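Local coordinates for protein-S-isoprenylcysteine O-methyltransferase (Tribolium castaneum, PDB 5V7P) that methylates the carboxyl group of isoprenylated C-terminal cysteines in the endoplasmic reticulum membrane, using S-adenosyl-L-methionine as the methyl donor, at residues F143-F148 / L226-C231; A100-S105 / V213-W218. One frame throughout, in Å; residues are numbered along the deposited sequence.

Interaction 1 (F143-F148 / L226-C231); sequences FIETYF and LINPLC. With D10 (decane), chain O; UND (undecane), chain K.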
loop_
_atom_site.group_PDB
_atom_site.type_symbol
_atom_site.label_atom_id
_atom_site.label_comp_id
_atom_site.label_asym_id
_atom_site.label_seq_id
_atom_site.Cartn_x
_atom_site.Cartn_y
_atom_site.Cartn_z
ATOM N N PHE A 143 -21.147 12.149 -1.271
ATOM C CA PHE A 143 -22.172 12.812 -0.474
ATOM C C PHE A 143 -22.662 14.106 -1.114
ATOM O O PHE A 143 -23.831 14.465 -0.946
ATOM C CB PHE A 143 -21.648 13.074 0.937
ATOM C CG PHE A 143 -21.555 11.832 1.772
ATOM C CD1 PHE A 143 -22.699 11.242 2.282
ATOM C CD2 PHE A 143 -20.330 11.239 2.027
ATOM C CE1 PHE A 143 -22.623 10.092 3.039
ATOM C CE2 PHE A 143 -20.247 10.090 2.784
ATOM C CZ PHE A 143 -21.397 9.513 3.290
ATOM N N ILE A 144 -21.802 14.816 -1.846
ATOM C CA ILE A 144 -22.277 15.948 -2.636
ATOM C C ILE A 144 -23.175 15.455 -3.763
ATOM O O ILE A 144 -24.251 16.012 -4.012
ATOM C CB ILE A 144 -21.089 16.771 -3.172
ATOM C CG1 ILE A 144 -20.400 17.504 -2.017
ATOM C CG2 ILE A 144 -21.553 17.771 -4.240
ATOM C CD1 ILE A 144 -19.181 18.328 -2.420
ATOM N N GLU A 145 -22.751 14.395 -4.456
ATOM C CA GLU A 145 -23.554 13.855 -5.548
ATOM C C GLU A 145 -24.828 13.202 -5.030
ATOM O O GLU A 145 -25.873 13.265 -5.687
ATOM C CB GLU A 145 -22.737 12.851 -6.359
ATOM C CG GLU A 145 -21.704 13.489 -7.271
ATOM C CD GLU A 145 -20.835 12.465 -7.969
ATOM O OE1 GLU A 145 -20.894 11.277 -7.590
ATOM O OE2 GLU A 145 -20.090 12.847 -8.895
ATOM N N THR A 146 -24.761 12.557 -3.862
ATOM C CA THR A 146 -25.952 11.927 -3.310
ATOM C C THR A 146 -26.951 12.958 -2.800
ATOM O O THR A 146 -28.148 12.666 -2.730
ATOM C CB THR A 146 -25.570 10.948 -2.193
ATOM O OG1 THR A 146 -26.467 9.832 -2.213
ATOM C CG2 THR A 146 -25.616 11.604 -0.809
ATOM N N TYR A 147 -26.484 14.159 -2.456
ATOM C CA TYR A 147 -27.388 15.223 -2.039
ATOM C C TYR A 147 -28.116 15.824 -3.238
ATOM O O TYR A 147 -29.338 16.003 -3.204
ATOM C CB TYR A 147 -26.607 16.299 -1.283
ATOM C CG TYR A 147 -27.443 17.479 -0.840
ATOM C CD1 TYR A 147 -28.307 17.378 0.242
ATOM C CD2 TYR A 147 -27.360 18.699 -1.499
ATOM C CE1 TYR A 147 -29.068 18.456 0.652
ATOM C CE2 TYR A 147 -28.118 19.782 -1.098
ATOM C CZ TYR A 147 -28.969 19.656 -0.022
ATOM O OH TYR A 147 -29.726 20.733 0.380
ATOM N N PHE A 148 -27.382 16.129 -4.311
ATOM C CA PHE A 148 -27.987 16.760 -5.478
ATOM C C PHE A 148 -28.638 15.737 -6.404
ATOM O O PHE A 148 -29.683 16.018 -7.002
ATOM C CB PHE A 148 -26.936 17.567 -6.243
ATOM C CG PHE A 148 -26.504 18.823 -5.542
ATOM C CD1 PHE A 148 -27.302 19.955 -5.567
ATOM C CD2 PHE A 148 -25.295 18.879 -4.869
ATOM C CE1 PHE A 148 -26.906 21.114 -4.926
ATOM C CE2 PHE A 148 -24.894 20.035 -4.228
ATOM C CZ PHE A 148 -25.700 21.154 -4.256
ATOM N N LEU A 226 -19.210 3.090 -5.285
ATOM C CA LEU A 226 -19.711 4.416 -4.947
ATOM C C LEU A 226 -20.431 5.100 -6.102
ATOM O O LEU A 226 -21.081 6.127 -5.878
ATOM C CB LEU A 226 -18.542 5.295 -4.477
ATOM C CG LEU A 226 -18.349 5.619 -2.992
ATOM C CD1 LEU A 226 -18.962 4.586 -2.057
ATOM C CD2 LEU A 226 -16.864 5.758 -2.695
ATOM N N ILE A 227 -20.336 4.566 -7.317
ATOM C CA ILE A 227 -20.887 5.224 -8.497
ATOM C C ILE A 227 -20.415 6.674 -8.503
ATOM O O ILE A 227 -21.225 7.607 -8.549
ATOM C CB ILE A 227 -22.425 5.124 -8.536
ATOM C CG1 ILE A 227 -22.861 3.673 -8.280
ATOM C CG2 ILE A 227 -22.954 5.619 -9.884
ATOM C CD1 ILE A 227 -24.356 3.419 -8.398
ATOM N N ASN A 228 -19.094 6.869 -8.439
ATOM C CA ASN A 228 -18.486 8.190 -8.496
ATOM C C ASN A 228 -17.944 8.421 -9.902
ATOM O O ASN A 228 -16.861 7.916 -10.233
ATOM C CB ASN A 228 -17.363 8.313 -7.460
ATOM C CG ASN A 228 -17.880 8.600 -6.063
ATOM O OD1 ASN A 228 -18.987 9.105 -5.887
ATOM N ND2 ASN A 228 -17.070 8.289 -5.058
ATOM N N PRO A 229 -18.638 9.174 -10.764
ATOM C CA PRO A 229 -18.152 9.336 -12.145
ATOM C C PRO A 229 -16.848 10.108 -12.258
ATOM O O PRO A 229 -16.168 9.987 -13.285
ATOM C CB PRO A 229 -19.302 10.079 -12.840
ATOM C CG PRO A 229 -20.043 10.755 -11.742
ATOM C CD PRO A 229 -19.923 9.861 -10.547
ATOM N N LEU A 230 -16.471 10.895 -11.253
ATOM C CA LEU A 230 -15.207 11.620 -11.314
ATOM C C LEU A 230 -14.038 10.787 -10.801
ATOM O O LEU A 230 -12.943 10.840 -11.371
ATOM C CB LEU A 230 -15.303 12.922 -10.511
ATOM C CG LEU A 230 -16.383 13.919 -10.939
ATOM C CD1 LEU A 230 -16.361 15.137 -10.026
ATOM C CD2 LEU A 230 -16.207 14.339 -12.394
ATOM N N CYS A 231 -14.249 10.008 -9.741
ATOM C CA CYS A 231 -13.148 9.270 -9.131
ATOM C C CYS A 231 -12.776 8.020 -9.917
ATOM O O CYS A 231 -11.622 7.583 -9.852
ATOM C CB CYS A 231 -13.502 8.887 -7.694
ATOM S SG CYS A 231 -13.174 10.191 -6.479
HETATM C C1 D10 O . -22.805 19.254 -9.102
HETATM C C2 D10 O . -24.087 19.673 -8.384
HETATM C C3 D10 O . -24.797 20.757 -9.192
HETATM C C4 D10 O . -25.949 21.331 -8.370
HETATM C C5 D10 O . -26.503 22.580 -9.057
HETATM C C6 D10 O . -27.251 23.445 -8.041
HETATM C C7 D10 O . -27.304 24.895 -8.520
HETATM C C8 D10 O . -27.423 25.823 -7.312
HETATM C C9 D10 O . -27.265 27.273 -7.767
HETATM C C10 D10 O . -27.365 28.197 -6.556
HETATM C C1 UND K . -8.720 13.247 -6.756
HETATM C C2 UND K . -9.479 14.183 -7.693
HETATM C C3 UND K . -10.861 13.602 -7.989
HETATM C C4 UND K . -11.873 14.716 -8.267
HETATM C C5 UND K . -13.114 14.533 -7.392
HETATM C C6 UND K . -13.828 15.870 -7.198
HETATM C C7 UND K . -14.630 15.819 -5.898
HETATM C C8 UND K . -15.311 17.164 -5.658
HETATM C C9 UND K . -16.499 17.319 -6.610
HETATM C C10 UND K . -17.809 17.370 -5.825
HETATM C C11 UND K . -18.958 16.900 -6.715
#
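Glu145 is the one residue of 143-148 to touch the turn between helix 210-225 and helix 231-258, in a contact at the end of transmembrane helix 129-148 that has no direct hydrogen bond between the segments and is bridged by Lys153; it buries 124 Å² in all. Glu145 CG lies anti to the carbonyl carbon (chi1 -75°) and the chain is extended beyond it, which carries the carboxylate out to the turn. There both Glu145 oxygens, OE1 and OE2, reach Pro229 CD, each at 3.4 Å, and OE2 also touches Pro229 CG. Glu145 OE1 comes within 3.4 Å of Asn228 OD1, the carboxylate and amide planes 65° apart. These two oxygens, both acceptors, are not hydrogen-bonded to each other; Lys153 serves both, with a salt bridge to Glu145 OE1 and a hydrogen bond to Asn228 OD1. The turn is a Schellman motif: Ile227, with positive phi (49°), is the first residue to leave helical phi/psi, and two bonds run back into the last turn. The carbonyls of Leu226 and Ile227 accept hydrogen bonds from Lys153. Replacing Glu145 by an alanine removes the carboxylate, which would probably leave the Lys153 ammonium without its charged mate and open a gap beside Pro229. Ile144 and Leu230, one from each segment, touch the same undecane: Ile144 CG2 lies 3.7 Å from undecane C11 and Leu230 CD1 3.9 Å from undecane C6.

Interaction 2 (A100-S105 / V213-W218); sequences ALFHYS and VGWFYW. With MPG ([(Z)-octadec-9-enyl] (2R)-2,3-bis(oxidanyl)propanoate), chain B; D10 (decane), chain G.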
loop_
_atom_site.group_PDB
_atom_site.type_symbol
_atom_site.label_atom_id
_atom_site.label_comp_id
_atom_site.label_asym_id
_atom_site.label_seq_id
_atom_site.Cartn_x
_atom_site.Cartn_y
_atom_site.Cartn_z
ATOM N N ALA A 100 -12.511 -2.018 4.804
ATOM C CA ALA A 100 -12.035 -2.600 6.053
ATOM C C ALA A 100 -11.502 -4.009 5.837
ATOM O O ALA A 100 -10.457 -4.377 6.386
ATOM C CB ALA A 100 -13.158 -2.604 7.089
ATOM N N LEU A 101 -12.206 -4.816 5.040
ATOM C CA LEU A 101 -11.750 -6.180 4.792
ATOM C C LEU A 101 -10.434 -6.191 4.025
ATOM O O LEU A 101 -9.564 -7.027 4.291
ATOM C CB LEU A 101 -12.820 -6.967 4.034
ATOM C CG LEU A 101 -14.002 -7.500 4.851
ATOM C CD1 LEU A 101 -14.982 -8.236 3.946
ATOM C CD2 LEU A 101 -13.539 -8.421 5.979
ATOM N N PHE A 102 -10.268 -5.273 3.073
ATOM C CA PHE A 102 -9.022 -5.217 2.319
ATOM C C PHE A 102 -7.832 -5.016 3.248
ATOM O O PHE A 102 -6.864 -5.785 3.215
ATOM C CB PHE A 102 -9.073 -4.096 1.283
ATOM C CG PHE A 102 -7.764 -3.871 0.582
ATOM C CD1 PHE A 102 -7.445 -4.588 -0.559
ATOM C CD2 PHE A 102 -6.845 -2.956 1.072
ATOM C CE1 PHE A 102 -6.241 -4.392 -1.202
ATOM C CE2 PHE A 102 -5.637 -2.756 0.432
ATOM C CZ PHE A 102 -5.334 -3.475 -0.706
ATOM N N HIS A 103 -7.889 -3.984 4.090
ATOM C CA HIS A 103 -6.733 -3.630 4.904
ATOM C C HIS A 103 -6.445 -4.691 5.960
ATOM O O HIS A 103 -5.279 -4.980 6.250
ATOM C CB HIS A 103 -6.949 -2.262 5.550
ATOM C CG HIS A 103 -6.892 -1.124 4.576
ATOM N ND1 HIS A 103 -5.713 -0.690 4.009
ATOM C CD2 HIS A 103 -7.868 -0.337 4.064
ATOM C CE1 HIS A 103 -5.965 0.316 3.191
ATOM N NE2 HIS A 103 -7.265 0.550 3.206
ATOM N N TYR A 104 -7.485 -5.290 6.546
ATOM C CA TYR A 104 -7.245 -6.310 7.560
ATOM C C TYR A 104 -6.727 -7.598 6.934
ATOM O O TYR A 104 -5.702 -8.141 7.364
ATOM C CB TYR A 104 -8.510 -6.603 8.364
ATOM C CG TYR A 104 -8.288 -7.792 9.266
ATOM C CD1 TYR A 104 -7.416 -7.706 10.342
ATOM C CD2 TYR A 104 -8.904 -9.008 9.015
ATOM C CE1 TYR A 104 -7.184 -8.788 11.156
ATOM C CE2 TYR A 104 -8.678 -10.098 9.829
ATOM C CZ TYR A 104 -7.815 -9.980 10.897
ATOM O OH TYR A 104 -7.576 -11.056 11.712
ATOM N N SER A 105 -7.438 -8.118 5.929
ATOM C CA SER A 105 -6.993 -9.339 5.270
ATOM C C SER A 105 -5.583 -9.188 4.716
ATOM O O SER A 105 -4.846 -10.176 4.611
ATOM C CB SER A 105 -7.968 -9.714 4.153
ATOM O OG SER A 105 -8.063 -8.675 3.193
ATOM N N VAL A 213 -2.390 -6.697 -10.221
ATOM C CA VAL A 213 -3.601 -6.780 -11.034
ATOM C C VAL A 213 -4.834 -6.735 -10.143
ATOM O O VAL A 213 -5.779 -5.975 -10.391
ATOM C CB VAL A 213 -3.582 -8.055 -11.900
ATOM C CG1 VAL A 213 -4.899 -8.226 -12.651
ATOM C CG2 VAL A 213 -2.430 -8.016 -12.883
ATOM N N GLY A 214 -4.848 -7.557 -9.093
ATOM C CA GLY A 214 -5.966 -7.531 -8.164
ATOM C C GLY A 214 -6.125 -6.181 -7.494
ATOM O O GLY A 214 -7.233 -5.652 -7.393
ATOM N N TRP A 215 -5.015 -5.598 -7.040
ATOM C CA TRP A 215 -5.068 -4.280 -6.421
ATOM C C TRP A 215 -5.562 -3.232 -7.411
ATOM O O TRP A 215 -6.383 -2.375 -7.063
ATOM C CB TRP A 215 -3.684 -3.911 -5.886
ATOM C CG TRP A 215 -3.694 -2.863 -4.820
ATOM C CD1 TRP A 215 -4.645 -1.907 -4.615
ATOM C CD2 TRP A 215 -2.705 -2.669 -3.802
ATOM N NE1 TRP A 215 -4.308 -1.128 -3.535
ATOM C CE2 TRP A 215 -3.120 -1.576 -3.018
ATOM C CE3 TRP A 215 -1.505 -3.312 -3.480
ATOM C CZ2 TRP A 215 -2.382 -1.112 -1.932
ATOM C CZ3 TRP A 215 -0.773 -2.851 -2.402
ATOM C CH2 TRP A 215 -1.213 -1.761 -1.641
ATOM N N PHE A 216 -5.079 -3.295 -8.655
ATOM C CA PHE A 216 -5.461 -2.319 -9.670
ATOM C C PHE A 216 -6.970 -2.300 -9.879
ATOM O O PHE A 216 -7.609 -1.243 -9.793
ATOM C CB PHE A 216 -4.733 -2.636 -10.980
ATOM C CG PHE A 216 -5.111 -1.737 -12.127
ATOM C CD1 PHE A 216 -4.756 -0.399 -12.125
ATOM C CD2 PHE A 216 -5.802 -2.237 -13.218
ATOM C CE1 PHE A 216 -5.095 0.428 -13.178
ATOM C CE2 PHE A 216 -6.143 -1.414 -14.277
ATOM C CZ PHE A 216 -5.787 -0.080 -14.256
ATOM N N TYR A 217 -7.561 -3.462 -10.155
ATOM C CA TYR A 217 -8.994 -3.506 -10.424
ATOM C C TYR A 217 -9.815 -3.312 -9.158
ATOM O O TYR A 217 -10.885 -2.696 -9.207
ATOM C CB TYR A 217 -9.358 -4.823 -11.106
ATOM C CG TYR A 217 -8.937 -4.850 -12.554
ATOM C CD1 TYR A 217 -9.561 -4.033 -13.488
ATOM C CD2 TYR A 217 -7.911 -5.675 -12.986
ATOM C CE1 TYR A 217 -9.177 -4.041 -14.811
ATOM C CE2 TYR A 217 -7.521 -5.690 -14.311
ATOM C CZ TYR A 217 -8.159 -4.870 -15.218
ATOM O OH TYR A 217 -7.782 -4.875 -16.539
ATOM N N TRP A 218 -9.335 -3.818 -8.021
ATOM C CA TRP A 218 -10.024 -3.574 -6.760
ATOM C C TRP A 218 -10.187 -2.081 -6.514
ATOM O O TRP A 218 -11.276 -1.612 -6.166
ATOM C CB TRP A 218 -9.259 -4.228 -5.609
ATOM C CG TRP A 218 -9.847 -3.941 -4.260
ATOM C CD1 TRP A 218 -10.807 -4.661 -3.617
ATOM C CD2 TRP A 218 -9.508 -2.854 -3.387
ATOM N NE1 TRP A 218 -11.089 -4.094 -2.398
ATOM C CE2 TRP A 218 -10.305 -2.983 -2.233
ATOM C CE3 TRP A 218 -8.606 -1.788 -3.468
ATOM C CZ2 TRP A 218 -10.229 -2.087 -1.170
ATOM C CZ3 TRP A 218 -8.532 -0.899 -2.410
ATOM C CH2 TRP A 218 -9.341 -1.055 -1.277
HETATM C C2 MPG B . -6.758 6.368 -4.302
HETATM C C3 MPG B . -6.768 5.414 -5.490
HETATM C C4 MPG B . -5.471 4.615 -5.573
HETATM C C5 MPG B . -5.640 3.503 -6.584
HETATM C C6 MPG B . -4.303 2.809 -6.783
HETATM C C7 MPG B . -3.814 2.095 -5.526
HETATM C C8 MPG B . -2.305 2.262 -5.482
HETATM C C9 MPG B . -1.723 1.244 -4.504
HETATM C C10 MPG B . -1.152 1.574 -3.368
HETATM C C11 MPG B . -0.998 3.018 -2.888
HETATM C C12 MPG B . -1.014 3.045 -1.368
HETATM C C13 MPG B . 0.254 2.409 -0.809
HETATM C C14 MPG B . -0.024 1.984 0.626
HETATM C C15 MPG B . 1.277 1.574 1.312
HETATM C C16 MPG B . 1.431 2.312 2.639
HETATM O O1 MPG B . -7.996 5.299 -2.582
HETATM C C1 MPG B . -6.700 5.623 -2.969
HETATM C CXD MPG B . -9.530 3.473 -1.804
HETATM O O2 MPG B . -10.353 2.643 -2.572
HETATM C C21 MPG B . -10.352 4.671 -1.305
HETATM O O3 MPG B . -11.594 4.703 -1.950
HETATM O O4 MPG B . -7.775 3.191 -3.348
HETATM C CX3 MPG B . -8.359 3.953 -2.652
HETATM C C1 D10 G . 2.800 -7.049 -20.758
HETATM C C2 D10 G . 1.372 -6.740 -21.193
HETATM C C3 D10 G . 0.401 -7.381 -20.205
HETATM C C4 D10 G . -0.991 -6.779 -20.388
HETATM C C5 D10 G . -2.033 -7.820 -19.990
HETATM C C6 D10 G . -3.407 -7.163 -19.888
HETATM C C7 D10 G . -4.487 -8.213 -20.141
HETATM C C8 D10 G . -5.736 -7.872 -19.331
HETATM C C9 D10 G . -5.676 -8.588 -17.985
HETATM C C10 D10 G . -6.397 -7.753 -16.930
#
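Phe102 of helix 90-113 reaches across to helix 210-225 and meets two tryptophans one helical turn apart, Trp215 and Trp218. In all three side chains CG is anti to the backbone N, and chi1 of Phe102 (173°) extends its ring toward the other helix. Against Trp218 the ring makes a face-to-face stack: the centroids of the phenyl and the six-membered indole ring are 4.0 Å apart and the planes 20° from parallel. The phenyl is displaced, with CD1 over the centre of the indole and Trp218 CH2 over the phenyl toward its rim. The stem shares the contact, for Phe102 CB lies 3.4 Å from Trp218 CZ2. Toward Trp215 the same phenyl turns its far edge. Phe102 CZ approaches one indole face, 3.7 Å from Trp215 CE2, in an edge-to-face pair whose planes are tilted by 55° rather than perpendicular. On the opposite face of Trp215 lies the C9=C10 double bond of the lipid MPG, with MPG C9 over the indole and MPG C10 3.3 Å from Trp215 CZ2. The indole is thus held between protein and lipid, which probably limits its rotation. Lys174 makes a cation-pi contact with Phe102, and Arg173 of the same helix, 156-180, touches both Phe102 and Trp215. Trp215 is about 6 Å, side chain to side chain, from Arg246, a probable substrate-binding residue. The three rings form a buried aromatic cluster joining two transmembrane helices; its tryptophans line the MPG pocket, and the Trp215 side chain lies about 8 Å from the bound S-adenosyl-L-homocysteine, which places the cluster close to the probable active site.

How the interactions relate
Interaction 2 lies in the core, its centre 3 Å from that of the chain, whereas interaction 1 is peripheral at 21 Å, with buried polar groups beside surface residues. Helix 210-225 links them: it supplies one side of interaction 2, and interaction 1 uses the turn that follows it. Their other partners, helices 90-113 and 129-148, are successive in the chain. The segments alternate along the sequence (100-105, 143-148, 213-218, 226-231), so the pairings cross. The chemistry differs with place. Stacked and tilted rings bury 200 Å² in the middle, while at the helix ends a smaller interface has its charge and carbonyls brought together by Lys153, which lies outside both segments. Their nearest atoms are about 9 Å apart, so the contacts do not touch.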